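Long-range contacts in fumarate reductase iron-sulfur subunit (Mycolicibacterium smegmatis, PDB 7D6V), which probably relays electrons from succinate oxidation to quinone through its three iron-sulfur clusters, as part of the succinate dehydrogenase Sdh1: residues Y23-N28 against I37-A42; E31-I36 against T76-F81; S117-K122 against V188-M193. One frame throughout, in Å; residues are numbered along the deposited sequence.

Contact 1. Residues Y23-N28 against I37-A42; sequences YTVEVN and IHRLQA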
# COMPACT_ATOMS: atom_id res chain seq x y z
N TYR B 23 23.23 -12.67 15.87
CA TYR B 23 22.27 -12.82 16.96
C TYR B 23 21.53 -14.14 16.82
O TYR B 23 21.31 -14.63 15.71
CB TYR B 23 21.26 -11.66 16.97
CG TYR B 23 21.88 -10.30 17.11
CD1 TYR B 23 21.95 -9.43 16.03
CD2 TYR B 23 22.39 -9.87 18.32
CE1 TYR B 23 22.52 -8.18 16.16
CE2 TYR B 23 22.96 -8.63 18.46
CZ TYR B 23 23.02 -7.79 17.38
OH TYR B 23 23.59 -6.54 17.52
N THR B 24 21.15 -14.72 17.96
CA THR B 24 20.37 -15.95 18.00
C THR B 24 19.01 -15.66 18.61
O THR B 24 18.93 -15.26 19.78
CB THR B 24 21.10 -17.03 18.81
OG1 THR B 24 22.38 -17.29 18.22
CG2 THR B 24 20.29 -18.32 18.82
N VAL B 25 17.95 -15.88 17.84
CA VAL B 25 16.59 -15.55 18.25
C VAL B 25 15.71 -16.77 18.09
O VAL B 25 15.92 -17.61 17.20
CB VAL B 25 16.02 -14.36 17.45
CG1 VAL B 25 14.74 -13.84 18.08
CG2 VAL B 25 17.04 -13.24 17.34
N GLU B 26 14.70 -16.88 18.95
CA GLU B 26 13.73 -17.96 18.89
C GLU B 26 12.67 -17.66 17.83
O GLU B 26 12.08 -16.58 17.82
CB GLU B 26 13.08 -18.14 20.26
CG GLU B 26 12.02 -19.21 20.32
CD GLU B 26 10.94 -18.90 21.33
OE1 GLU B 26 10.09 -18.03 21.04
OE2 GLU B 26 10.94 -19.51 22.42
N VAL B 27 12.42 -18.63 16.96
CA VAL B 27 11.46 -18.49 15.86
C VAL B 27 10.33 -19.49 16.07
O VAL B 27 10.59 -20.67 16.33
CB VAL B 27 12.13 -18.70 14.49
CG1 VAL B 27 11.10 -18.63 13.38
CG2 VAL B 27 13.21 -17.66 14.28
N ASN B 28 9.10 -19.01 15.95
CA ASN B 28 7.92 -19.86 16.00
C ASN B 28 7.33 -20.02 14.60
O ASN B 28 7.64 -19.27 13.67
CB ASN B 28 6.87 -19.29 16.95
CG ASN B 28 7.34 -19.27 18.38
OD1 ASN B 28 7.34 -20.30 19.06
ND2 ASN B 28 7.73 -18.10 18.86
N ILE B 37 12.57 -9.48 14.42
CA ILE B 37 13.26 -8.23 14.73
C ILE B 37 12.67 -7.60 15.98
O ILE B 37 13.40 -7.06 16.82
CB ILE B 37 13.19 -7.28 13.52
CG1 ILE B 37 13.85 -7.92 12.30
CG2 ILE B 37 13.86 -5.96 13.84
CD1 ILE B 37 15.35 -8.09 12.43
N HIS B 38 11.34 -7.63 16.12
CA HIS B 38 10.70 -7.09 17.32
C HIS B 38 11.11 -7.86 18.57
O HIS B 38 11.35 -7.26 19.62
CB HIS B 38 9.19 -7.11 17.15
CG HIS B 38 8.67 -6.07 16.22
ND1 HIS B 38 7.37 -6.08 15.74
CD2 HIS B 38 9.26 -4.99 15.67
CE1 HIS B 38 7.20 -5.04 14.93
NE2 HIS B 38 8.33 -4.37 14.88
N ARG B 39 11.18 -9.19 18.47
CA ARG B 39 11.63 -9.99 19.61
C ARG B 39 13.08 -9.67 19.97
O ARG B 39 13.43 -9.57 21.15
CB ARG B 39 11.47 -11.47 19.30
CG ARG B 39 11.54 -12.35 20.53
CD ARG B 39 11.56 -13.82 20.17
NE ARG B 39 10.68 -14.12 19.05
CZ ARG B 39 9.37 -14.34 19.15
NH1 ARG B 39 8.78 -14.28 20.33
NH2 ARG B 39 8.65 -14.61 18.07
N LEU B 40 13.93 -9.49 18.96
CA LEU B 40 15.32 -9.12 19.22
C LEU B 40 15.40 -7.75 19.88
O LEU B 40 16.24 -7.53 20.76
CB LEU B 40 16.11 -9.14 17.91
CG LEU B 40 17.61 -8.93 18.00
CD1 LEU B 40 18.28 -10.08 18.72
CD2 LEU B 40 18.20 -8.75 16.61
N GLN B 41 14.56 -6.81 19.45
CA GLN B 41 14.51 -5.50 20.08
C GLN B 41 14.09 -5.59 21.54
O GLN B 41 14.68 -4.95 22.41
CB GLN B 41 13.55 -4.59 19.33
CG GLN B 41 14.22 -3.59 18.42
CD GLN B 41 13.23 -2.64 17.80
OE1 GLN B 41 12.03 -2.89 17.81
NE2 GLN B 41 13.72 -1.55 17.24
N ALA B 42 13.06 -6.39 21.82
CA ALA B 42 12.53 -6.47 23.18
C ALA B 42 13.37 -7.35 24.09
O ALA B 42 13.17 -7.31 25.31
CB ALA B 42 11.09 -6.99 23.14

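Contact 2. Residues E31-I36 against T76-F81; sequences EVVLDI and TRMSTF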
# COMPACT_ATOMS: atom_id res chain seq x y z
N GLU B 31 5.64 -16.91 11.72
CA GLU B 31 6.10 -15.57 12.04
C GLU B 31 6.90 -14.99 10.88
O GLU B 31 7.61 -15.71 10.18
CB GLU B 31 6.95 -15.57 13.30
CG GLU B 31 6.18 -15.92 14.55
CD GLU B 31 7.05 -15.94 15.77
OE1 GLU B 31 8.28 -15.81 15.62
OE2 GLU B 31 6.51 -16.08 16.88
N VAL B 32 6.75 -13.69 10.66
CA VAL B 32 7.52 -12.97 9.65
C VAL B 32 8.83 -12.48 10.24
O VAL B 32 9.05 -12.55 11.45
CB VAL B 32 6.72 -11.80 9.04
CG1 VAL B 32 5.56 -12.32 8.22
CG2 VAL B 32 6.25 -10.85 10.12
N VAL B 33 9.73 -12.01 9.37
CA VAL B 33 11.02 -11.49 9.80
C VAL B 33 10.84 -10.34 10.78
O VAL B 33 11.59 -10.21 11.76
CB VAL B 33 11.86 -11.07 8.58
CG1 VAL B 33 13.03 -10.20 8.99
CG2 VAL B 33 12.35 -12.29 7.83
N LEU B 34 9.86 -9.47 10.54
CA LEU B 34 9.65 -8.31 11.40
C LEU B 34 9.31 -8.72 12.83
O LEU B 34 9.70 -8.03 13.78
CB LEU B 34 8.56 -7.41 10.82
CG LEU B 34 8.41 -6.03 11.46
CD1 LEU B 34 9.75 -5.32 11.55
CD2 LEU B 34 7.41 -5.19 10.68
N ASP B 35 8.59 -9.84 13.01
CA ASP B 35 8.34 -10.34 14.35
C ASP B 35 9.64 -10.74 15.04
O ASP B 35 9.83 -10.49 16.24
CB ASP B 35 7.38 -11.53 14.32
CG ASP B 35 6.07 -11.20 13.65
OD1 ASP B 35 5.55 -12.05 12.90
OD2 ASP B 35 5.55 -10.08 13.86
N ILE B 36 10.55 -11.38 14.30
CA ILE B 36 11.84 -11.76 14.87
C ILE B 36 12.64 -10.52 15.25
O ILE B 36 13.32 -10.49 16.28
CB ILE B 36 12.60 -12.67 13.89
CG1 ILE B 36 11.66 -13.70 13.29
CG2 ILE B 36 13.76 -13.35 14.58
CD1 ILE B 36 11.09 -14.67 14.29
N THR B 76 7.81 -11.21 4.87
CA THR B 76 8.74 -12.29 4.59
C THR B 76 8.50 -13.43 5.57
O THR B 76 8.64 -13.26 6.78
CB THR B 76 10.18 -11.80 4.67
OG1 THR B 76 10.31 -10.59 3.92
CG2 THR B 76 11.14 -12.83 4.12
N ARG B 77 8.15 -14.61 5.03
CA ARG B 77 7.49 -15.64 5.82
C ARG B 77 8.39 -16.30 6.85
O ARG B 77 7.87 -16.93 7.78
CB ARG B 77 6.91 -16.70 4.88
CG ARG B 77 5.57 -17.24 5.31
CD ARG B 77 5.01 -18.19 4.26
NE ARG B 77 4.74 -17.49 3.01
CZ ARG B 77 5.25 -17.85 1.83
NH1 ARG B 77 6.05 -18.90 1.75
NH2 ARG B 77 4.95 -17.16 0.74
N MET B 78 9.71 -16.24 6.67
CA MET B 78 10.68 -16.68 7.67
C MET B 78 10.69 -18.21 7.76
O MET B 78 11.58 -18.80 8.39
CB MET B 78 10.39 -16.03 9.03
CG MET B 78 11.31 -16.40 10.17
SD MET B 78 12.80 -15.40 10.19
CE MET B 78 14.06 -16.66 10.22
N SER B 79 9.73 -18.85 7.11
CA SER B 79 9.79 -20.27 6.80
C SER B 79 10.33 -20.51 5.40
O SER B 79 10.48 -21.66 4.99
CB SER B 79 8.41 -20.91 6.95
OG SER B 79 7.53 -20.45 5.95
N THR B 80 10.60 -19.42 4.67
CA THR B 80 11.34 -19.50 3.43
C THR B 80 12.73 -20.08 3.65
O THR B 80 13.32 -20.67 2.74
CB THR B 80 11.43 -18.10 2.82
OG1 THR B 80 10.12 -17.65 2.47
CG2 THR B 80 12.31 -18.08 1.57
N PHE B 81 13.25 -19.95 4.87
CA PHE B 81 14.62 -20.28 5.20
C PHE B 81 14.67 -21.53 6.07
O PHE B 81 13.76 -21.79 6.86
CB PHE B 81 15.29 -19.12 5.94
CG PHE B 81 14.99 -17.78 5.35
CD1 PHE B 81 15.41 -17.46 4.07
CD2 PHE B 81 14.25 -16.86 6.06
CE1 PHE B 81 15.13 -16.23 3.53
CE2 PHE B 81 13.96 -15.63 5.52
CZ PHE B 81 14.40 -15.31 4.25

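Contact 3. Residues S117-K122 against V188-M193; sequences SFTPPK and VDRKEM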
# COMPACT_ATOMS: atom_id res chain seq x y z
N SER B 117 1.55 17.73 -11.50
CA SER B 117 0.47 17.03 -10.83
C SER B 117 -0.74 16.91 -11.76
O SER B 117 -0.73 17.34 -12.91
CB SER B 117 0.10 17.75 -9.54
OG SER B 117 1.15 17.64 -8.60
N PHE B 118 -1.80 16.29 -11.24
CA PHE B 118 -3.03 16.13 -12.00
C PHE B 118 -3.63 17.48 -12.33
O PHE B 118 -3.80 18.33 -11.46
CB PHE B 118 -4.02 15.28 -11.21
CG PHE B 118 -5.42 15.31 -11.75
CD1 PHE B 118 -6.42 15.98 -11.07
CD2 PHE B 118 -5.73 14.68 -12.94
CE1 PHE B 118 -7.70 16.01 -11.56
CE2 PHE B 118 -7.01 14.71 -13.43
CZ PHE B 118 -8.00 15.38 -12.74
N THR B 119 -3.94 17.68 -13.61
CA THR B 119 -4.54 18.93 -14.08
C THR B 119 -5.88 18.64 -14.73
O THR B 119 -5.91 18.10 -15.86
CB THR B 119 -3.61 19.64 -15.06
OG1 THR B 119 -2.28 19.67 -14.52
CG2 THR B 119 -4.07 21.07 -15.29
N PRO B 120 -7.00 18.95 -14.09
CA PRO B 120 -8.30 18.75 -14.72
C PRO B 120 -8.64 19.92 -15.63
O PRO B 120 -7.99 20.97 -15.58
CB PRO B 120 -9.26 18.68 -13.52
CG PRO B 120 -8.61 19.55 -12.50
CD PRO B 120 -7.12 19.45 -12.71
N PRO B 121 -9.64 19.76 -16.50
CA PRO B 121 -10.11 20.92 -17.28
C PRO B 121 -10.62 22.01 -16.36
O PRO B 121 -11.26 21.74 -15.35
CB PRO B 121 -11.22 20.33 -18.15
CG PRO B 121 -10.93 18.87 -18.21
CD PRO B 121 -10.31 18.52 -16.90
N LYS B 122 -10.34 23.26 -16.73
CA LYS B 122 -10.72 24.38 -15.86
C LYS B 122 -12.11 24.91 -16.20
O LYS B 122 -12.33 26.12 -16.33
CB LYS B 122 -9.67 25.47 -15.94
CG LYS B 122 -8.29 25.03 -15.50
CD LYS B 122 -8.31 24.57 -14.05
CE LYS B 122 -7.01 23.87 -13.67
NZ LYS B 122 -6.92 22.51 -14.26
N VAL B 188 -2.27 17.80 -19.08
CA VAL B 188 -0.86 17.99 -19.38
C VAL B 188 -0.31 16.78 -20.14
O VAL B 188 -0.75 15.65 -19.94
CB VAL B 188 -0.07 18.24 -18.08
CG1 VAL B 188 1.39 18.52 -18.36
CG2 VAL B 188 -0.70 19.39 -17.32
N ASP B 189 0.65 17.04 -21.03
CA ASP B 189 1.19 15.98 -21.88
C ASP B 189 2.24 15.14 -21.15
O ASP B 189 2.06 13.93 -20.96
CB ASP B 189 1.77 16.59 -23.16
CG ASP B 189 1.99 15.56 -24.24
OD1 ASP B 189 1.72 14.37 -24.01
OD2 ASP B 189 2.44 15.94 -25.34
N ARG B 190 3.35 15.77 -20.75
CA ARG B 190 4.44 15.18 -19.97
C ARG B 190 5.30 14.20 -20.77
O ARG B 190 6.31 13.72 -20.23
CB ARG B 190 3.96 14.47 -18.70
CG ARG B 190 3.23 15.36 -17.72
CD ARG B 190 2.83 14.57 -16.49
NE ARG B 190 1.75 15.21 -15.75
CZ ARG B 190 0.46 15.11 -16.05
NH1 ARG B 190 0.08 14.39 -17.10
NH2 ARG B 190 -0.45 15.73 -15.32
N LYS B 191 4.96 13.89 -22.02
CA LYS B 191 5.71 12.89 -22.77
C LYS B 191 7.14 13.35 -23.04
O LYS B 191 8.08 12.58 -22.86
CB LYS B 191 4.98 12.58 -24.08
CG LYS B 191 3.77 11.68 -23.93
CD LYS B 191 3.17 11.35 -25.27
CE LYS B 191 1.86 10.60 -25.13
NZ LYS B 191 0.78 11.46 -24.58
N GLU B 192 7.31 14.60 -23.47
CA GLU B 192 8.66 15.11 -23.73
C GLU B 192 9.48 15.18 -22.46
O GLU B 192 10.67 14.84 -22.46
CB GLU B 192 8.58 16.49 -24.39
CG GLU B 192 7.96 16.48 -25.76
CD GLU B 192 8.80 15.70 -26.75
OE1 GLU B 192 8.31 14.67 -27.26
OE2 GLU B 192 9.94 16.11 -27.03
N MET B 193 8.88 15.64 -21.36
CA MET B 193 9.65 15.80 -20.13
C MET B 193 10.04 14.47 -19.53
O MET B 193 11.10 14.36 -18.90
CB MET B 193 8.89 16.66 -19.12
CG MET B 193 7.61 16.04 -18.61
SD MET B 193 6.70 17.13 -17.51
CE MET B 193 6.06 18.33 -18.66

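Contact 1. Residues Y23-N28 against I37-A42
Arg39 and Leu40 of the helix reach down to the strand that carries Tyr23, Val25 and Glu26. The Arg39 chain leaves the helix with CG anti to the backbone N (chi1 -164°). Its CD lies 3.8 Å from Val25 CG1 and also near Glu26 O. The chain then bends at chi3, and Arg39 NE comes 3.1 Å from the backbone oxygen of Glu26, atom Glu26 O. Val25 CG1 also sits at the edge of the guanidinium group. Glu26 OE1 lies over one face, 4.0 Å from Arg39 NH1. This is a charge attraction only, because no N-H points at that oxygen. NH2 comes near Asn28 ND2, with the Asn28 amide plane turned 72° from the guanidinium plane. The salt bridge of NH2 is with Glu31, outside these segments.

Here helix 33-43 packs on the sheet of the 2Fe-2S domain, the helix-on-sheet arrangement of the beta-grasp fold of 2Fe-2S ferredoxins. Strand 17-27 is an outermost strand of that sheet within the chain. Short axes of the two segments cross at 118°, with a closest approach of 8.6 Å.

Leu40 covers the apolar part. Its CD1 touches two strand residues, 3.7 Å from Val25 CG2 and 3.8 Å from Tyr23 CB. CD2 leans on the Tyr23 ring, 3.9 Å from Tyr23 CD1. The Tyr23 hydroxyl bonds to Arg12. At the far end, Asn28 ND2 donates to Glu26 OE1 at 3.2 Å, meeting that oxygen from above the carboxylate plane. Asn28 OD1 is held by Thr3, and Asn28 packs against Trp255 of the subunit A chain.

Contact 2. Residues E31-I36 against T76-F81
Val33 CG2 lies at the edge of the Phe81 ring, 4.4 Å from Phe81 CE2. One face of that ring carries Thr80 CB, centred 4.1 Å above the plane. The same Val33 methyl is shared with two other side chains of the loop. It lies 3.9 Å from Thr76 CB, where the two side chains run side by side, and it touches the sulfur of Met78. Met78 bends at chi2 and chi3, which brings SD against both Val33 CG2 and Ile36 CG1. Ile36 CG1 meets Met78 SD at 3.7 Å, the two side chains crossing at about a right angle. Val27 and Val87, on strands of the main sheet, also pack on Met78.

The loop follows cluster residue Cys74, and the Val32 side chain is about 8 Å from the 2Fe-2S cluster. Arg77 NE bonds to Glu370 of the subunit A chain.

The polar part is at the start of helix 33-43. Val32 is the N-cap residue. Its backbone N donates to Asp35 OD1 at 3.0 Å, on the anti side of the carboxylate, tilted out of its plane. Val33 N donates instead across the contact, to Thr76 O at 3.1 Å. The oxygen receives it in the carbonyl plane, with a C=O...donor angle of 158°. Val32 CA makes a CA-H...O contact with the same oxygen. Thr76 OG1 is held by Leu72 O. Thr76 O thus takes up the Val33 N-H of the first helical turn, which would probably suit the positive end of the helix dipole, while valine, isoleucine and methionine close the apolar side.

Contact 3. Residues S117-K122 against V188-M193
Val188 rests its CG2 methyl against Thr119, 3.7 Å from Thr119 CB and also beside Thr119 OG1. That hydroxyl turns back along its own segment and makes a weak hydrogen bond to Ser117 O. The Val188 CB lies over the centre of one face of the Arg190 guanidinium, 3.7 Å above its plane.

Arg190 extends from CG to NE and reaches Ser117 with its end. Arg190 NH2 donates to Ser117 O at 2.9 Å. The oxygen lies in the guanidinium plane, but the nitrogen sits above the carbonyl plane, 52° out of it. The contact ties the loop after helix 107-112 to the approach to helix 191-196, which lies in the 4Fe-4S dicluster region.

Neighbouring residues fix the guanidinium further. NH1 forms a salt bridge with Asp186, and NE donates to Pro116 O. The other oxygen of Asp186 accepts from Thr119 N, so one carboxylate clamps both segments. Ser117 OG bonds to Gln153 of the subunit A chain.

Contacts 1 and 2 are neighbours, their centres 11 Å apart, and both use helix 33-43. Their segments alternate along the chain, and all four belong to the 2Fe-2S cluster binding domain. Strand 17-27 and the loop before strand 86-87 thus pack on different parts of one helix, joined by the salt bridge from Arg39 to Glu31, by Ile36 against Val25 and Val27, and by Met78 against Val27. Contact 3 comes later in the chain, with its centre 49 and 43 Å from those of contacts 1 and 2, on the opposite side of the chain's centre. It belongs to the distant part that includes the 4Fe-4S dicluster region. All three contacts also lie within reach of subunit A.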